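Local structure of phosphoserine phosphatase (Thermococcus onnurineus, 4AP9) at residues L57-F71 with R123-R135. The protein probably hydrolyses L-phosphoserine to L-serine and phosphate, the last step of serine biosynthesis, as a magnesium-dependent haloacid dehalogenase-superfamily phosphatase. Residues are numbered along the deposited sequence; the frame is centred on the assembly and turned at random.
Sequences LKRVGLIRGIDEGTF and RAIFEDGKFQGIR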
ATOM      1  N   LEU A  57      24.046  21.073 -11.530  1.00 16.06           N
ATOM      2  CA  LEU A  57      24.110  21.225 -12.979  1.00 17.50           C
ATOM      3  C   LEU A  57      24.875  22.480 -13.374  1.00 17.00           C
ATOM      4  O   LEU A  57      25.488  22.527 -14.440  1.00 18.36           O
ATOM      5  CB  LEU A  57      22.719  21.216 -13.605  1.00 16.88           C
ATOM      6  CG  LEU A  57      21.980  19.889 -13.433  1.00 20.50           C
ATOM      7  CD1 LEU A  57      20.688  19.917 -14.224  1.00 21.55           C
ATOM      8  CD2 LEU A  57      22.872  18.706 -13.870  1.00 19.14           C
ATOM      9  N   LYS A  58      24.843  23.502 -12.521  1.00 15.01           N
ATOM     10  CA  LYS A  58      25.654  24.698 -12.777  1.00 16.45           C
ATOM     11  C   LYS A  58      27.155  24.395 -12.672  1.00 18.79           C
ATOM     12  O   LYS A  58      27.965  24.920 -13.444  1.00 15.85           O
ATOM     13  CB  LYS A  58      25.278  25.848 -11.832  1.00 17.37           C
ATOM     14  CG  LYS A  58      23.973  26.567 -12.183  1.00 22.57           C
ATOM     15  CD  LYS A  58      23.729  27.753 -11.249  1.00 22.02           C
ATOM     16  CE  LYS A  58      22.733  28.757 -11.851  1.00 27.44           C
ATOM     17  NZ  LYS A  58      21.465  28.138 -12.341  1.00 26.64           N
ATOM     18  N   ARG A  59      27.526  23.559 -11.707  1.00 17.18           N
ATOM     19  CA  ARG A  59      28.910  23.113 -11.576  1.00 15.35           C
ATOM     20  C   ARG A  59      29.304  22.284 -12.800  1.00 16.88           C
ATOM     21  O   ARG A  59      30.381  22.460 -13.369  1.00 15.50           O
ATOM     22  CB  ARG A  59      29.095  22.306 -10.286  1.00 16.88           C
ATOM     23  CG  ARG A  59      29.183  23.193  -9.025  1.00 14.89           C
ATOM     24  CD  ARG A  59      29.287  22.391  -7.742  1.00 15.78           C
ATOM     25  NE  ARG A  59      27.983  21.873  -7.322  1.00 19.96           N
ATOM     26  CZ  ARG A  59      27.788  20.725  -6.696  1.00 17.25           C
ATOM     27  NH1 ARG A  59      28.803  19.930  -6.405  1.00 22.70           N
ATOM     28  NH2 ARG A  59      26.567  20.356  -6.371  1.00 19.67           N
ATOM     29  N   VAL A  60      28.415  21.392 -13.216  1.00 13.84           N
ATOM     30  CA  VAL A  60      28.684  20.543 -14.373  1.00 15.70           C
ATOM     31  C   VAL A  60      28.949  21.395 -15.613  1.00 16.31           C
ATOM     32  O   VAL A  60      29.866  21.118 -16.386  1.00 16.79           O
ATOM     33  CB  VAL A  60      27.527  19.590 -14.628  1.00 14.39           C
ATOM     34  CG1 VAL A  60      27.589  19.020 -16.057  1.00 15.79           C
ATOM     35  CG2 VAL A  60      27.558  18.495 -13.594  1.00 12.60           C
ATOM     36  N   GLY A  61      28.144  22.443 -15.767  1.00 17.95           N
ATOM     37  CA  GLY A  61      28.267  23.372 -16.865  1.00 18.16           C
ATOM     38  C   GLY A  61      29.614  24.065 -16.893  1.00 19.29           C
ATOM     39  O   GLY A  61      30.185  24.287 -17.964  1.00 20.32           O
ATOM     40  N   LEU A  62      30.127  24.396 -15.713  1.00 19.62           N
ATOM     41  CA  LEU A  62      31.388  25.113 -15.604  1.00 17.16           C
ATOM     42  C   LEU A  62      32.623  24.260 -15.925  1.00 19.80           C
ATOM     43  O   LEU A  62      33.716  24.803 -16.080  1.00 20.90           O
ATOM     44  CB  LEU A  62      31.535  25.761 -14.221  1.00 15.65           C
ATOM     45  CG  LEU A  62      30.607  26.949 -13.939  1.00 19.80           C
ATOM     46  CD1 LEU A  62      30.456  27.207 -12.453  1.00 18.92           C
ATOM     47  CD2 LEU A  62      31.118  28.187 -14.642  1.00 20.73           C
ATOM     48  N   ILE A  63      32.468  22.942 -16.012  1.00 16.95           N
ATOM     49  CA  ILE A  63      33.597  22.127 -16.454  1.00 16.33           C
ATOM     50  C   ILE A  63      33.384  21.483 -17.823  1.00 17.78           C
ATOM     51  O   ILE A  63      34.145  20.609 -18.234  1.00 16.89           O
ATOM     52  CB  ILE A  63      34.054  21.069 -15.402  1.00 19.09           C
ATOM     53  CG1 ILE A  63      32.946  20.055 -15.099  1.00 16.38           C
ATOM     54  CG2 ILE A  63      34.571  21.747 -14.131  1.00 16.57           C
ATOM     55  CD1 ILE A  63      33.448  18.769 -14.438  1.00 16.60           C
ATOM     56  N   ARG A  64      32.351  21.925 -18.531  1.00 17.42           N
ATOM     57  CA  ARG A  64      32.141  21.451 -19.896  1.00 19.61           C
ATOM     58  C   ARG A  64      33.440  21.645 -20.671  1.00 19.56           C
ATOM     59  O   ARG A  64      34.072  22.700 -20.569  1.00 16.64           O
ATOM     60  CB  ARG A  64      31.001  22.212 -20.565  1.00 21.83           C
ATOM     61  CG  ARG A  64      30.450  21.530 -21.803  1.00 28.01           C
ATOM     62  CD  ARG A  64      29.477  22.435 -22.517  1.00 35.50           C
ATOM     63  NE  ARG A  64      30.130  23.671 -22.939  1.00 42.41           N
ATOM     64  CZ  ARG A  64      29.506  24.833 -23.107  1.00 48.46           C
ATOM     65  NH1 ARG A  64      28.201  24.929 -22.886  1.00 44.52           N
ATOM     66  NH2 ARG A  64      30.195  25.901 -23.492  1.00 51.67           N
ATOM     67  N   GLY A  65      33.848  20.618 -21.414  1.00 17.46           N
ATOM     68  CA  GLY A  65      35.023  20.707 -22.260  1.00 21.23           C
ATOM     69  C   GLY A  65      36.323  20.230 -21.640  1.00 20.58           C
ATOM     70  O   GLY A  65      37.307  20.015 -22.353  1.00 19.65           O
ATOM     71  N   ILE A  66      36.347  20.061 -20.321  1.00 18.22           N
ATOM     72  CA  ILE A  66      37.585  19.686 -19.666  1.00 18.90           C
ATOM     73  C   ILE A  66      38.033  18.309 -20.173  1.00 20.07           C
ATOM     74  O   ILE A  66      37.210  17.426 -20.409  1.00 17.46           O
ATOM     75  CB  ILE A  66      37.446  19.738 -18.121  1.00 21.41           C
ATOM     76  CG1 ILE A  66      38.820  19.850 -17.460  1.00 23.39           C
ATOM     77  CG2 ILE A  66      36.678  18.539 -17.587  1.00 19.89           C
ATOM     78  CD1 ILE A  66      38.781  20.591 -16.148  1.00 26.70           C
ATOM     79  N   ASP A  67      39.331  18.139 -20.390  1.00 17.45           N
ATOM     80  CA  ASP A  67      39.821  16.900 -20.976  1.00 18.76           C
ATOM     81  C   ASP A  67      39.590  15.699 -20.064  1.00 17.68           C
ATOM     82  O   ASP A  67      39.699  15.813 -18.849  1.00 16.46           O
ATOM     83  CB  ASP A  67      41.309  17.011 -21.307  1.00 19.18           C
ATOM     84  CG  ASP A  67      41.793  15.851 -22.139  1.00 18.71           C
ATOM     85  OD1 ASP A  67      41.491  15.847 -23.352  1.00 21.59           O
ATOM     86  OD2 ASP A  67      42.442  14.939 -21.581  1.00 19.07           O
ATOM     87  N   GLU A  68      39.291  14.544 -20.651  1.00 16.68           N
ATOM     88  CA  GLU A  68      39.152  13.315 -19.874  1.00 16.07           C
ATOM     89  C   GLU A  68      40.396  13.010 -19.015  1.00 17.97           C
ATOM     90  O   GLU A  68      40.287  12.505 -17.898  1.00 17.28           O
ATOM     91  CB  GLU A  68      38.845  12.136 -20.800  1.00 15.38           C
ATOM     92  CG  GLU A  68      38.419  10.879 -20.073  1.00 17.49           C
ATOM     93  CD  GLU A  68      37.824   9.854 -21.022  1.00 25.75           C
ATOM     94  OE1 GLU A  68      37.912  10.072 -22.252  1.00 25.08           O
ATOM     95  OE2 GLU A  68      37.265   8.842 -20.541  1.00 23.68           O
ATOM     96  N   GLY A  69      41.583  13.315 -19.530  1.00 17.26           N
ATOM     97  CA  GLY A  69      42.797  13.060 -18.770  1.00 16.58           C
ATOM     98  C   GLY A  69      42.878  13.883 -17.492  1.00 19.06           C
ATOM     99  O   GLY A  69      43.285  13.374 -16.439  1.00 19.15           O
ATOM    100  N   THR A  70      42.488  15.151 -17.585  1.00 17.36           N
ATOM    101  CA  THR A  70      42.479  16.051 -16.435  1.00 18.92           C
ATOM    102  C   THR A  70      41.489  15.534 -15.409  1.00 18.96           C
ATOM    103  O   THR A  70      41.746  15.542 -14.203  1.00 18.85           O
ATOM    104  CB  THR A  70      42.055  17.477 -16.844  1.00 19.56           C
ATOM    105  OG1 THR A  70      42.939  17.974 -17.854  1.00 24.92           O
ATOM    106  CG2 THR A  70      42.062  18.421 -15.647  1.00 22.47           C
ATOM    107  N   PHE A  71      40.346  15.087 -15.919  1.00 19.05           N
ATOM    108  CA  PHE A  71      39.259  14.551 -15.115  1.00 17.87           C
ATOM    109  C   PHE A  71      39.739  13.311 -14.368  1.00 18.39           C
ATOM    110  O   PHE A  71      39.606  13.214 -13.149  1.00 17.09           O
ATOM    111  CB  PHE A  71      38.098  14.183 -16.052  1.00 19.04           C
ATOM    112  CG  PHE A  71      36.775  13.970 -15.365  1.00 20.79           C
ATOM    113  CD1 PHE A  71      36.403  12.716 -14.923  1.00 23.49           C
ATOM    114  CD2 PHE A  71      35.882  15.019 -15.223  1.00 23.47           C
ATOM    115  CE1 PHE A  71      35.182  12.516 -14.308  1.00 19.32           C
ATOM    116  CE2 PHE A  71      34.652  14.821 -14.615  1.00 21.21           C
ATOM    117  CZ  PHE A  71      34.315  13.562 -14.152  1.00 17.65           C
ATOM    118  N   ARG A 123      27.747   9.054 -13.323  1.00 11.86           N
ATOM    119  CA  ARG A 123      28.784   8.794 -14.323  1.00 12.22           C
ATOM    120  C   ARG A 123      28.992  10.027 -15.175  1.00 12.47           C
ATOM    121  O   ARG A 123      28.168  10.948 -15.160  1.00 11.27           O
ATOM    122  CB  ARG A 123      28.446   7.565 -15.193  1.00 14.55           C
ATOM    123  CG  ARG A 123      28.680   6.230 -14.465  1.00 14.09           C
ATOM    124  CD  ARG A 123      28.317   4.982 -15.317  1.00 19.34           C
ATOM    125  NE  ARG A 123      28.567   3.775 -14.533  1.00 16.69           N
ATOM    126  CZ  ARG A 123      27.958   2.600 -14.690  1.00 20.84           C
ATOM    127  NH1 ARG A 123      27.033   2.431 -15.627  1.00 22.76           N
ATOM    128  NH2 ARG A 123      28.277   1.584 -13.896  1.00 18.08           N
ATOM    129  N   ALA A 124      30.102  10.049 -15.913  1.00 13.01           N
ATOM    130  CA  ALA A 124      30.430  11.199 -16.747  1.00 13.56           C
ATOM    131  C   ALA A 124      30.185  10.932 -18.230  1.00 15.55           C
ATOM    132  O   ALA A 124      30.244   9.791 -18.690  1.00 15.82           O
ATOM    133  CB  ALA A 124      31.879  11.591 -16.517  1.00 13.93           C
ATOM    134  N   ILE A 125      29.908  11.998 -18.972  1.00 13.63           N
ATOM    135  CA  ILE A 125      29.700  11.899 -20.406  1.00 15.56           C
ATOM    136  C   ILE A 125      30.892  12.536 -21.105  1.00 16.76           C
ATOM    137  O   ILE A 125      31.178  13.711 -20.915  1.00 15.42           O
ATOM    138  CB  ILE A 125      28.400  12.603 -20.823  1.00 15.74           C
ATOM    139  CG1 ILE A 125      27.206  11.972 -20.103  1.00 18.07           C
ATOM    140  CG2 ILE A 125      28.194  12.535 -22.349  1.00 18.18           C
ATOM    141  CD1 ILE A 125      25.960  12.809 -20.153  1.00 15.78           C
ATOM    142  N   PHE A 126      31.601  11.741 -21.893  1.00 16.54           N
ATOM    143  CA  PHE A 126      32.720  12.256 -22.670  1.00 18.10           C
ATOM    144  C   PHE A 126      32.430  12.117 -24.152  1.00 20.68           C
ATOM    145  O   PHE A 126      31.922  11.094 -24.598  1.00 22.81           O
ATOM    146  CB  PHE A 126      34.019  11.544 -22.294  1.00 18.99           C
ATOM    147  CG  PHE A 126      34.547  11.938 -20.942  1.00 18.39           C
ATOM    148  CD1 PHE A 126      35.192  13.152 -20.772  1.00 18.89           C
ATOM    149  CD2 PHE A 126      34.371  11.117 -19.846  1.00 19.56           C
ATOM    150  CE1 PHE A 126      35.672  13.535 -19.534  1.00 17.90           C
ATOM    151  CE2 PHE A 126      34.845  11.496 -18.598  1.00 19.93           C
ATOM    152  CZ  PHE A 126      35.498  12.710 -18.448  1.00 17.40           C
ATOM    153  N   GLU A 127      32.723  13.171 -24.901  1.00 21.02           N
ATOM    154  CA  GLU A 127      32.608  13.137 -26.354  1.00 23.77           C
ATOM    155  C   GLU A 127      33.931  13.618 -26.915  1.00 25.26           C
ATOM    156  O   GLU A 127      34.365  14.729 -26.618  1.00 24.00           O
ATOM    157  CB  GLU A 127      31.463  14.035 -26.824  1.00 24.63           C
ATOM    158  CG  GLU A 127      30.081  13.513 -26.417  1.00 29.11           C
ATOM    159  CD  GLU A 127      28.956  14.520 -26.648  1.00 36.39           C
ATOM    160  OE1 GLU A 127      29.192  15.559 -27.312  1.00 37.17           O
ATOM    161  OE2 GLU A 127      27.829  14.263 -26.155  1.00 39.24           O
ATOM    162  N   ASP A 128      34.584  12.765 -27.699  1.00 28.36           N
ATOM    163  CA  ASP A 128      35.899  13.085 -28.242  1.00 29.41           C
ATOM    164  C   ASP A 128      36.857  13.519 -27.143  1.00 27.15           C
ATOM    165  O   ASP A 128      37.608  14.488 -27.302  1.00 25.68           O
ATOM    166  CB  ASP A 128      35.787  14.173 -29.304  1.00 30.84           C
ATOM    167  CG  ASP A 128      34.987  13.723 -30.510  1.00 36.65           C
ATOM    168  OD1 ASP A 128      35.010  12.504 -30.815  1.00 32.88           O
ATOM    169  OD2 ASP A 128      34.330  14.584 -31.138  1.00 40.42           O
ATOM    170  N   GLY A 129      36.803  12.803 -26.023  1.00 22.55           N
ATOM    171  CA  GLY A 129      37.743  12.979 -24.933  1.00 23.19           C
ATOM    172  C   GLY A 129      37.504  14.203 -24.072  1.00 18.49           C
ATOM    173  O   GLY A 129      38.302  14.495 -23.188  1.00 17.27           O
ATOM    174  N   LYS A 130      36.408  14.911 -24.320  1.00 19.90           N
ATOM    175  CA  LYS A 130      36.099  16.121 -23.562  1.00 17.86           C
ATOM    176  C   LYS A 130      34.784  15.985 -22.787  1.00 17.66           C
ATOM    177  O   LYS A 130      33.797  15.442 -23.301  1.00 16.20           O
ATOM    178  CB  LYS A 130      36.022  17.323 -24.491  1.00 21.12           C
ATOM    179  CG  LYS A 130      37.191  17.440 -25.454  1.00 19.56           C
ATOM    180  CD  LYS A 130      38.490  17.639 -24.705  1.00 19.02           C
ATOM    181  CE  LYS A 130      39.621  17.944 -25.688  1.00 23.52           C
ATOM    182  NZ  LYS A 130      40.924  18.109 -24.992  1.00 20.35           N
ATOM    183  N   PHE A 131      34.783  16.489 -21.555  1.00 16.23           N
ATOM    184  CA  PHE A 131      33.636  16.335 -20.659  1.00 17.04           C
ATOM    185  C   PHE A 131      32.430  17.087 -21.199  1.00 17.09           C
ATOM    186  O   PHE A 131      32.497  18.289 -21.470  1.00 18.38           O
ATOM    187  CB  PHE A 131      33.997  16.815 -19.246  1.00 15.32           C
ATOM    188  CG  PHE A 131      32.885  16.682 -18.241  1.00 15.59           C
ATOM    189  CD1 PHE A 131      32.644  15.474 -17.608  1.00 16.58           C
ATOM    190  CD2 PHE A 131      32.091  17.775 -17.919  1.00 16.69           C
ATOM    191  CE1 PHE A 131      31.627  15.349 -16.660  1.00 16.27           C
ATOM    192  CE2 PHE A 131      31.062  17.656 -16.983  1.00 15.57           C
ATOM    193  CZ  PHE A 131      30.838  16.443 -16.355  1.00 15.18           C
ATOM    194  N   GLN A 132      31.319  16.378 -21.352  1.00 17.34           N
ATOM    195  CA  GLN A 132      30.093  17.004 -21.844  1.00 18.67           C
ATOM    196  C   GLN A 132      28.997  17.195 -20.793  1.00 19.37           C
ATOM    197  O   GLN A 132      28.213  18.129 -20.894  1.00 23.32           O
ATOM    198  CB  GLN A 132      29.526  16.230 -23.039  1.00 20.97           C
ATOM    199  CG  GLN A 132      30.293  16.443 -24.325  1.00 25.66           C
ATOM    200  CD  GLN A 132      30.832  17.848 -24.448  1.00 28.37           C
ATOM    201  OE1 GLN A 132      30.102  18.831 -24.287  1.00 27.42           O
ATOM    202  NE2 GLN A 132      32.127  17.955 -24.727  1.00 32.31           N
ATOM    203  N   GLY A 133      28.936  16.318 -19.796  1.00 15.76           N
ATOM    204  CA  GLY A 133      27.887  16.413 -18.794  1.00 15.64           C
ATOM    205  C   GLY A 133      27.838  15.220 -17.859  1.00 13.15           C
ATOM    206  O   GLY A 133      28.763  14.397 -17.833  1.00 14.05           O
ATOM    207  N   ILE A 134      26.766  15.145 -17.074  1.00 11.18           N
ATOM    208  CA  ILE A 134      26.619  14.104 -16.061  1.00 12.24           C
ATOM    209  C   ILE A 134      25.473  13.142 -16.389  1.00 13.72           C
ATOM    210  O   ILE A 134      24.437  13.558 -16.898  1.00 15.46           O
ATOM    211  CB  ILE A 134      26.384  14.728 -14.669  1.00 12.85           C
ATOM    212  CG1 ILE A 134      26.411  13.656 -13.564  1.00 13.31           C
ATOM    213  CG2 ILE A 134      25.092  15.527 -14.652  1.00 14.04           C
ATOM    214  CD1 ILE A 134      26.488  14.245 -12.136  1.00 12.84           C
ATOM    215  N   ARG A 135      25.682  11.863 -16.114  1.00 12.98           N
ATOM    216  CA  ARG A 135      24.603  10.888 -16.147  1.00 13.18           C
ATOM    217  C   ARG A 135      24.119  10.749 -14.719  1.00 13.25           C
ATOM    218  O   ARG A 135      24.854  10.232 -13.875  1.00 12.82           O
ATOM    219  CB  ARG A 135      25.098   9.515 -16.623  1.00 14.04           C
ATOM    220  CG  ARG A 135      25.738   9.475 -18.004  1.00 19.19           C
ATOM    221  CD  ARG A 135      25.820   8.018 -18.508  1.00 22.89           C
ATOM    222  NE  ARG A 135      26.946   7.817 -19.420  1.00 28.48           N
ATOM    223  CZ  ARG A 135      26.916   8.120 -20.720  1.00 31.72           C
ATOM    224  NH1 ARG A 135      25.814   8.648 -21.254  1.00 28.39           N
ATOM    225  NH2 ARG A 135      27.985   7.911 -21.489  1.00 32.18           N
TER
HETATM  226  O   HOH W   1      29.247  20.030 -19.246  1.00 25.99           O
HETATM  227  O   HOH W   2      40.980  13.654 -24.473  1.00 28.47           O
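Phe131 sits between the turn Ile63-Ile66 and helix 68-73. Ile63 CD1 lies over one face of the ring, 3.9 Å from its centroid, and Val60 O approaches the edge. Phe71, its CG anti to the backbone N and so swung toward the strands, runs almost parallel to this ring but slid aside, with its CE2 3.7 Å from Phe131 CD1, and it takes the edge of Phe126 on a face, a T-shaped pair with planes at 85°. The extended chain of Glu68 lies flat over Phe126: CG stands above the ring centre and the carboxylate stacks nearly parallel to the ring. Alongside, Gly65 N gives a nearly straight bond to Phe131 O (2.7 Å, 175°), Phe131 N returns one to Ile66 O (2.8 Å), and Glu68 N donates to Gly129 O of the type I' turn; Asp67 and Lys130 form a single beta bridge. Asp67 caps helix 68-73 through OD2 to Gly69 N, while its OD1 meets Lys130 NZ at 2.9 Å on the anti side. Farther out, Phe25 and Phe105 also meet the Phe71 ring, and Gly133 to Arg135 continue the sheet into a strand of a second subunit. The edge hairpin of the haloacid dehalogenase sheet, strands 118-127 and 130-135, is thus tied to helices 52-62 and 68-73 and their linker, with the Asp67 carboxylate shared between helix cap and salt bridge, which probably favours its ionised form.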